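Local coordinates for plasmin and fibronectin-binding protein A (Streptococcus pneumoniae, PDB 4MR0), which acts as a fibronectin-dependent adhesin and invasin on the pneumococcal surface, binding human fibronectin, plasmin, plasminogen and serum albumin, at residues 216-225 / 236-246; 224-232 / 287-295. All coordinates share one frame; numbering follows the deposited sequence.

Contacts 1 and 2 show how one long loop can serve a parallel beta-helix twice. Along the chain their segments alternate: 216-225, 224-232, 236-246 and finally 287-295. The first and second share N224 and G225, where the chain leaves strand 220-222. Contact 1 is local, joining strands 211-217 and 220-222 to the start of strand 243-252 largely within the buried interior. Contact 2, its centre about 14 Å from that of contact 1, carries the outward part of the same loop to the end of strand 278-289. Strand 260-265 pairs with both 220-222 and 278-289, so the loop reaches past an intervening strand in this surface-adhesin domain.

Contact 1 of 2, residues 216-225 / 236-246; sequences YSGGTIDMNG and NLPLINSSGAF
Two first torsions bring the rings of Y216 and F246 together: CG of Y216 lies opposite its own backbone N (chi1 -173°), while CG of F246 is opposite its carbonyl carbon and swings the ring in towards the tyrosine. The result is a T-shaped stack, with planes at 85° and centroids 5.0 Å apart. F246 CZ stands 3.5 Å above the plane of the Y216 ring, over its centre. I221 extends this apolar patch with both of its branches: CD1 comes within 3.5 Å of F246 CE2, and CG2 packs on the methyl of A245. Next along, the M223 chain bends at its thioether and lays SD against the backbone, 3.7 Å from A245 N.

Polar contacts take over where the chain leaves the strand. S243 OG donates to M223 O at 3.2 Å, approaching from above the carbonyl plane, and itself accepts from Y265 N; M223 O has a second donor in N182 ND2. The buried hydroxyl and carbonyl are thus each gripped twice. Beyond them, the side chains of N224 and N236 cross at about a right angle, their amide planes well short of perpendicular, and N236 ND2 gives a nearly straight bond (169°) of 3.0 Å to N224 OD1. N224 ND2 is held by N182 O, which fixes the amide's rotation. A water beside this pair accepts from N236 N and donates to N224 O, while L237 CD1 lies over N224, 3.9 Å from its CB.

The rings, I221, M223 and A245 pack inside a parallel beta-helix, the fold of the pectate lyase-like clan, while the N224-N236 pair lies in the loop beyond strand 220-222. F194 meets both aromatic rings, strand 178-182 backs Y216 and S243 through I180 and N182, and F261 of strand 260-265 covers M223 and A245.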
loop_
_atom_site.group_PDB
_atom_site.type_symbol
_atom_site.label_atom_id
_atom_site.label_comp_id
_atom_site.label_asym_id
_atom_site.label_seq_id
_atom_site.Cartn_x
_atom_site.Cartn_y
_atom_site.Cartn_z
ATOM N N TYR A 216 -4.339 -3.572 18.877
ATOM C CA TYR A 216 -5.651 -2.976 18.665
ATOM C C TYR A 216 -6.469 -3.993 17.869
ATOM O O TYR A 216 -6.061 -4.399 16.785
ATOM C CB TYR A 216 -5.495 -1.675 17.877
ATOM C CG TYR A 216 -6.759 -0.862 17.731
ATOM C CD1 TYR A 216 -7.760 -1.245 16.838
ATOM C CD2 TYR A 216 -6.953 0.299 18.483
ATOM C CE1 TYR A 216 -8.924 -0.489 16.693
ATOM C CE2 TYR A 216 -8.114 1.058 18.347
ATOM C CZ TYR A 216 -9.092 0.659 17.452
ATOM O OH TYR A 216 -10.243 1.400 17.318
ATOM N N SER A 217 -7.622 -4.402 18.396
ATOM C CA SER A 217 -8.425 -5.400 17.700
ATOM C C SER A 217 -9.926 -5.154 17.773
ATOM O O SER A 217 -10.448 -4.763 18.816
ATOM C CB SER A 217 -8.150 -6.791 18.286
ATOM O OG SER A 217 -6.792 -6.943 18.660
ATOM N N GLY A 218 -10.608 -5.407 16.662
ATOM C CA GLY A 218 -12.054 -5.273 16.621
ATOM C C GLY A 218 -12.677 -3.925 16.325
ATOM O O GLY A 218 -12.012 -2.884 16.320
ATOM N N GLY A 219 -13.980 -3.964 16.062
ATOM C CA GLY A 219 -14.727 -2.753 15.792
ATOM C C GLY A 219 -14.510 -2.075 14.453
ATOM O O GLY A 219 -13.987 -2.646 13.488
ATOM N N THR A 220 -14.918 -0.816 14.416
ATOM C CA THR A 220 -14.816 0.005 13.229
ATOM C C THR A 220 -14.201 1.336 13.613
ATOM O O THR A 220 -14.343 1.786 14.757
ATOM C CB THR A 220 -16.225 0.286 12.643
ATOM O OG1 THR A 220 -16.837 -0.946 12.240
ATOM C CG2 THR A 220 -16.144 1.236 11.456
ATOM N N ILE A 221 -13.489 1.942 12.672
ATOM C CA ILE A 221 -12.926 3.267 12.882
ATOM C C ILE A 221 -13.472 4.051 11.702
ATOM O O ILE A 221 -13.103 3.791 10.564
ATOM C CB ILE A 221 -11.382 3.293 12.831
ATOM C CG1 ILE A 221 -10.804 2.500 14.003
ATOM C CG2 ILE A 221 -10.888 4.737 12.893
ATOM C CD1 ILE A 221 -9.263 2.453 14.026
ATOM N N ASP A 222 -14.397 4.967 11.976
ATOM C CA ASP A 222 -14.995 5.791 10.934
ATOM C C ASP A 222 -14.100 7.015 10.801
ATOM O O ASP A 222 -14.151 7.926 11.620
ATOM C CB ASP A 222 -16.401 6.225 11.355
ATOM C CG ASP A 222 -17.173 6.898 10.234
ATOM O OD1 ASP A 222 -16.535 7.449 9.319
ATOM O OD2 ASP A 222 -18.424 6.890 10.280
ATOM N N MET A 223 -13.279 7.043 9.770
ATOM C CA MET A 223 -12.387 8.169 9.594
ATOM C C MET A 223 -13.170 9.425 9.196
ATOM O O MET A 223 -12.605 10.513 9.060
ATOM C CB MET A 223 -11.308 7.790 8.587
ATOM C CG MET A 223 -10.449 6.625 9.087
ATOM S SD MET A 223 -9.155 6.026 7.933
ATOM C CE MET A 223 -10.272 4.879 6.882
ATOM N N ASN A 224 -14.480 9.235 9.010
ATOM C CA ASN A 224 -15.440 10.310 8.743
ATOM C C ASN A 224 -15.093 11.276 7.610
ATOM O O ASN A 224 -15.347 12.480 7.715
ATOM C CB ASN A 224 -15.610 11.076 10.063
ATOM C CG ASN A 224 -16.971 11.741 10.212
ATOM O OD1 ASN A 224 -17.929 11.411 9.511
ATOM N ND2 ASN A 224 -17.061 12.675 11.159
ATOM N N GLY A 225 -14.561 10.752 6.513
ATOM C CA GLY A 225 -14.170 11.618 5.413
ATOM C C GLY A 225 -15.100 11.833 4.231
ATOM O O GLY A 225 -14.702 12.484 3.266
ATOM N N ASN A 236 -18.423 16.233 7.260
ATOM C CA ASN A 236 -18.463 16.416 8.711
ATOM C C ASN A 236 -17.206 16.992 9.357
ATOM O O ASN A 236 -17.192 17.248 10.561
ATOM C CB ASN A 236 -18.803 15.093 9.401
ATOM C CG ASN A 236 -20.146 14.534 8.970
ATOM O OD1 ASN A 236 -21.117 15.272 8.824
ATOM N ND2 ASN A 236 -20.210 13.220 8.783
ATOM N N LEU A 237 -16.152 17.180 8.570
ATOM C CA LEU A 237 -14.893 17.730 9.073
ATOM C C LEU A 237 -14.412 18.716 8.014
ATOM O O LEU A 237 -13.395 18.499 7.347
ATOM C CB LEU A 237 -13.870 16.604 9.263
ATOM C CG LEU A 237 -14.319 15.454 10.176
ATOM C CD1 LEU A 237 -13.360 14.269 10.051
ATOM C CD2 LEU A 237 -14.391 15.940 11.614
ATOM N N PRO A 238 -15.147 19.829 7.852
ATOM C CA PRO A 238 -14.850 20.880 6.873
ATOM C C PRO A 238 -13.494 21.573 6.933
ATOM O O PRO A 238 -13.080 22.189 5.951
ATOM C CB PRO A 238 -16.014 21.854 7.059
ATOM C CG PRO A 238 -16.329 21.718 8.513
ATOM C CD PRO A 238 -16.279 20.222 8.711
ATOM N N LEU A 239 -12.793 21.470 8.060
ATOM C CA LEU A 239 -11.492 22.129 8.191
ATOM C C LEU A 239 -10.243 21.272 7.927
ATOM O O LEU A 239 -9.143 21.808 7.851
ATOM C CB LEU A 239 -11.363 22.764 9.582
ATOM C CG LEU A 239 -12.403 23.823 9.960
ATOM C CD1 LEU A 239 -12.071 24.370 11.340
ATOM C CD2 LEU A 239 -12.416 24.947 8.935
ATOM N N ILE A 240 -10.400 19.961 7.771
ATOM C CA ILE A 240 -9.244 19.095 7.547
ATOM C C ILE A 240 -8.782 19.009 6.087
ATOM O O ILE A 240 -9.513 19.348 5.154
ATOM C CB ILE A 240 -9.527 17.663 8.042
ATOM C CG1 ILE A 240 -10.593 17.006 7.158
ATOM C CG2 ILE A 240 -10.018 17.711 9.492
ATOM C CD1 ILE A 240 -10.801 15.535 7.434
ATOM N N ASN A 241 -7.545 18.554 5.906
ATOM C CA ASN A 241 -6.967 18.376 4.570
ATOM C C ASN A 241 -6.858 16.886 4.249
ATOM O O ASN A 241 -6.666 16.510 3.103
ATOM C CB ASN A 241 -5.585 19.022 4.464
ATOM C CG ASN A 241 -5.657 20.534 4.397
ATOM O OD1 ASN A 241 -6.504 21.101 3.686
ATOM N ND2 ASN A 241 -4.745 21.200 5.106
ATOM N N SER A 242 -6.987 16.043 5.269
ATOM C CA SER A 242 -6.939 14.584 5.108
ATOM C C SER A 242 -7.277 13.927 6.451
ATOM O O SER A 242 -7.126 14.544 7.500
ATOM C CB SER A 242 -5.542 14.129 4.671
ATOM O OG SER A 242 -4.599 14.249 5.725
ATOM N N SER A 243 -7.776 12.695 6.418
ATOM C CA SER A 243 -8.083 11.990 7.650
ATOM C C SER A 243 -7.518 10.579 7.562
ATOM O O SER A 243 -7.399 10.010 6.470
ATOM C CB SER A 243 -9.598 11.948 7.909
ATOM O OG SER A 243 -10.263 11.087 7.007
ATOM N N GLY A 244 -7.161 10.031 8.721
ATOM C CA GLY A 244 -6.603 8.689 8.795
ATOM C C GLY A 244 -6.932 8.073 10.144
ATOM O O GLY A 244 -7.589 8.713 10.977
ATOM N N ALA A 245 -6.469 6.848 10.382
ATOM C CA ALA A 245 -6.751 6.180 11.653
ATOM C C ALA A 245 -5.543 6.009 12.567
ATOM O O ALA A 245 -5.631 6.252 13.773
ATOM C CB ALA A 245 -7.386 4.806 11.396
ATOM N N PHE A 246 -4.421 5.582 11.992
ATOM C CA PHE A 246 -3.212 5.335 12.773
ATOM C C PHE A 246 -1.946 5.990 12.235
ATOM O O PHE A 246 -1.704 5.994 11.032
ATOM C CB PHE A 246 -2.937 3.823 12.852
ATOM C CG PHE A 246 -3.901 3.060 13.717
ATOM C CD1 PHE A 246 -3.695 2.960 15.089
ATOM C CD2 PHE A 246 -4.994 2.404 13.152
ATOM C CE1 PHE A 246 -4.562 2.215 15.891
ATOM C CE2 PHE A 246 -5.866 1.658 13.944
ATOM C CZ PHE A 246 -5.652 1.559 15.311
HETATM O O HOH W 1 -17.269 13.923 6.543
#

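Contact 2 of 2, residues 224-232 / 287-295; sequences NGALNEEGT and GQALPKTMK
L227 turns its isobutyl group towards A289 and P291, at the end of strand 278-289, and lays both methyls against one side of the backbone there. L227 CD2 rests on the A289 methyl, 3.9 Å from A289 CB, and also touches P291 CB; L227 CD1 lies over the L290-P291 peptide, 3.5 Å from L290 O. G225 O also packs against the alanine methyl, 3.2 Å from A289 CB. Y265 of strand 260-265 adjoins both L227 and P291, and a manganese ion lies about 4 Å from the L227 side chain.

In right-handed parallel beta-helices, loops between the strands commonly project from the coils, and here two such loops from different coils pack together. The first makes a type I turn from N228 to G231, tied by N228: its OD1 accepts from T232 N at 2.9 Å, while ND2 donates to T232 OG1. G231 O, presented by this turn, receives K292 N at 2.7 Å in a bond that is practically straight (177°), meeting the carbonyl oxygen almost head-on. The aliphatic part of K292 continues past the carbonyl and passes T232 at a slant, with K292 CD 4.0 Å from T232 CG2.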
loop_
_atom_site.group_PDB
_atom_site.type_symbol
_atom_site.label_atom_id
_atom_site.label_comp_id
_atom_site.label_asym_id
_atom_site.label_seq_id
_atom_site.Cartn_x
_atom_site.Cartn_y
_atom_site.Cartn_z
ATOM N N ASN A 224 -14.480 9.235 9.010
ATOM C CA ASN A 224 -15.440 10.310 8.743
ATOM C C ASN A 224 -15.093 11.276 7.610
ATOM O O ASN A 224 -15.347 12.480 7.715
ATOM C CB ASN A 224 -15.610 11.076 10.063
ATOM C CG ASN A 224 -16.971 11.741 10.212
ATOM O OD1 ASN A 224 -17.929 11.411 9.511
ATOM N ND2 ASN A 224 -17.061 12.675 11.159
ATOM N N GLY A 225 -14.561 10.752 6.513
ATOM C CA GLY A 225 -14.170 11.618 5.413
ATOM C C GLY A 225 -15.100 11.833 4.231
ATOM O O GLY A 225 -14.702 12.484 3.266
ATOM N N ALA A 226 -16.321 11.312 4.285
ATOM C CA ALA A 226 -17.263 11.484 3.174
ATOM C C ALA A 226 -17.369 12.960 2.772
ATOM O O ALA A 226 -17.329 13.852 3.627
ATOM C CB ALA A 226 -18.640 10.938 3.555
ATOM N N LEU A 227 -17.508 13.205 1.471
ATOM C CA LEU A 227 -17.581 14.564 0.936
ATOM C C LEU A 227 -18.925 15.260 1.100
ATOM O O LEU A 227 -19.958 14.615 1.279
ATOM C CB LEU A 227 -17.237 14.564 -0.554
ATOM C CG LEU A 227 -15.893 13.990 -1.004
ATOM C CD1 LEU A 227 -15.800 14.100 -2.515
ATOM C CD2 LEU A 227 -14.749 14.734 -0.334
ATOM N N ASN A 228 -18.888 16.590 1.033
ATOM C CA ASN A 228 -20.095 17.402 1.117
ATOM C C ASN A 228 -20.760 17.278 -0.250
ATOM O O ASN A 228 -20.162 16.740 -1.182
ATOM C CB ASN A 228 -19.755 18.870 1.406
ATOM C CG ASN A 228 -18.689 19.423 0.476
ATOM O OD1 ASN A 228 -18.547 18.974 -0.662
ATOM N ND2 ASN A 228 -17.943 20.412 0.955
ATOM N N GLU A 229 -21.982 17.780 -0.383
ATOM C CA GLU A 229 -22.689 17.664 -1.653
ATOM C C GLU A 229 -21.937 18.272 -2.838
ATOM O O GLU A 229 -22.091 17.815 -3.970
ATOM C CB GLU A 229 -24.087 18.279 -1.542
ATOM C CG GLU A 229 -25.028 17.826 -2.654
ATOM C CD GLU A 229 -26.436 18.364 -2.480
ATOM O OE1 GLU A 229 -27.258 18.199 -3.415
ATOM O OE2 GLU A 229 -26.725 18.944 -1.408
ATOM N N GLU A 230 -21.119 19.290 -2.585
ATOM C CA GLU A 230 -20.350 19.917 -3.658
ATOM C C GLU A 230 -19.122 19.076 -4.002
ATOM O O GLU A 230 -18.488 19.288 -5.035
ATOM C CB GLU A 230 -19.882 21.323 -3.263
ATOM C CG GLU A 230 -20.976 22.261 -2.786
ATOM C CD GLU A 230 -21.237 22.137 -1.296
ATOM O OE1 GLU A 230 -21.628 21.038 -0.841
ATOM O OE2 GLU A 230 -21.048 23.144 -0.579
ATOM N N GLY A 231 -18.787 18.132 -3.127
ATOM C CA GLY A 231 -17.630 17.282 -3.355
ATOM C C GLY A 231 -16.324 18.055 -3.320
ATOM O O GLY A 231 -15.397 17.759 -4.072
ATOM N N THR A 232 -16.246 19.044 -2.439
ATOM C CA THR A 232 -15.050 19.870 -2.315
ATOM C C THR A 232 -14.382 19.734 -0.944
ATOM O O THR A 232 -13.223 20.110 -0.774
ATOM C CB THR A 232 -15.389 21.358 -2.529
ATOM O OG1 THR A 232 -16.267 21.798 -1.485
ATOM C CG2 THR A 232 -16.075 21.563 -3.874
ATOM N N GLY A 287 -13.367 2.514 1.317
ATOM C CA GLY A 287 -13.571 3.885 0.886
ATOM C C GLY A 287 -12.567 4.969 1.202
ATOM O O GLY A 287 -12.049 5.090 2.319
ATOM N N GLN A 288 -12.298 5.769 0.177
ATOM C CA GLN A 288 -11.397 6.901 0.280
ATOM C C GLN A 288 -12.057 8.030 -0.500
ATOM O O GLN A 288 -12.321 7.902 -1.701
ATOM C CB GLN A 288 -10.037 6.567 -0.320
ATOM C CG GLN A 288 -9.062 7.723 -0.280
ATOM C CD GLN A 288 -7.659 7.300 -0.646
ATOM O OE1 GLN A 288 -7.430 6.713 -1.708
ATOM N NE2 GLN A 288 -6.706 7.596 0.232
ATOM N N ALA A 289 -12.341 9.127 0.191
ATOM C CA ALA A 289 -12.989 10.268 -0.437
ATOM C C ALA A 289 -11.973 11.142 -1.158
ATOM O O ALA A 289 -10.933 11.492 -0.598
ATOM C CB ALA A 289 -13.743 11.075 0.611
ATOM N N LEU A 290 -12.282 11.486 -2.407
ATOM C CA LEU A 290 -11.408 12.314 -3.226
ATOM C C LEU A 290 -12.185 13.535 -3.727
ATOM O O LEU A 290 -13.075 13.413 -4.568
ATOM C CB LEU A 290 -10.883 11.496 -4.411
ATOM C CG LEU A 290 -10.200 10.160 -4.081
ATOM C CD1 LEU A 290 -9.831 9.441 -5.368
ATOM C CD2 LEU A 290 -8.959 10.398 -3.224
ATOM N N PRO A 291 -11.858 14.731 -3.209
ATOM C CA PRO A 291 -12.522 15.984 -3.594
ATOM C C PRO A 291 -12.229 16.487 -5.011
ATOM O O PRO A 291 -11.171 16.209 -5.577
ATOM C CB PRO A 291 -12.047 16.960 -2.521
ATOM C CG PRO A 291 -10.667 16.465 -2.221
ATOM C CD PRO A 291 -10.864 14.970 -2.147
ATOM N N LYS A 292 -13.187 17.231 -5.569
ATOM C CA LYS A 292 -13.091 17.810 -6.915
ATOM C C LYS A 292 -11.721 18.404 -7.225
ATOM O O LYS A 292 -11.077 18.062 -8.219
ATOM C CB LYS A 292 -14.103 18.951 -7.087
ATOM C CG LYS A 292 -15.561 18.592 -7.313
ATOM C CD LYS A 292 -16.348 19.894 -7.522
ATOM C CE LYS A 292 -17.823 19.667 -7.825
ATOM N NZ LYS A 292 -18.041 18.958 -9.119
ATOM N N THR A 293 -11.310 19.319 -6.359
ATOM C CA THR A 293 -10.065 20.071 -6.475
ATOM C C THR A 293 -8.706 19.365 -6.550
ATOM O O THR A 293 -7.719 19.980 -6.956
ATOM C CB THR A 293 -9.987 21.101 -5.330
ATOM O OG1 THR A 293 -8.712 21.757 -5.354
ATOM C CG2 THR A 293 -10.182 20.413 -3.985
ATOM N N MET A 294 -8.636 18.093 -6.176
ATOM C CA MET A 294 -7.350 17.398 -6.185
ATOM C C MET A 294 -6.711 17.072 -7.530
ATOM O O MET A 294 -7.383 16.681 -8.487
ATOM C CB MET A 294 -7.438 16.124 -5.345
ATOM C CG MET A 294 -7.540 16.399 -3.859
ATOM S SD MET A 294 -6.203 17.464 -3.257
ATOM C CE MET A 294 -7.033 19.073 -3.213
ATOM N N LYS A 295 -5.391 17.237 -7.575
ATOM C CA LYS A 295 -4.589 16.964 -8.761
ATOM C C LYS A 295 -4.085 15.526 -8.661
ATOM O O LYS A 295 -4.041 14.963 -7.568
ATOM C CB LYS A 295 -3.409 17.941 -8.822
ATOM C CG LYS A 295 -3.839 19.401 -8.896
ATOM C CD LYS A 295 -2.686 20.361 -8.648
ATOM C CE LYS A 295 -3.172 21.804 -8.693
ATOM N NZ LYS A 295 -2.109 22.780 -8.325
#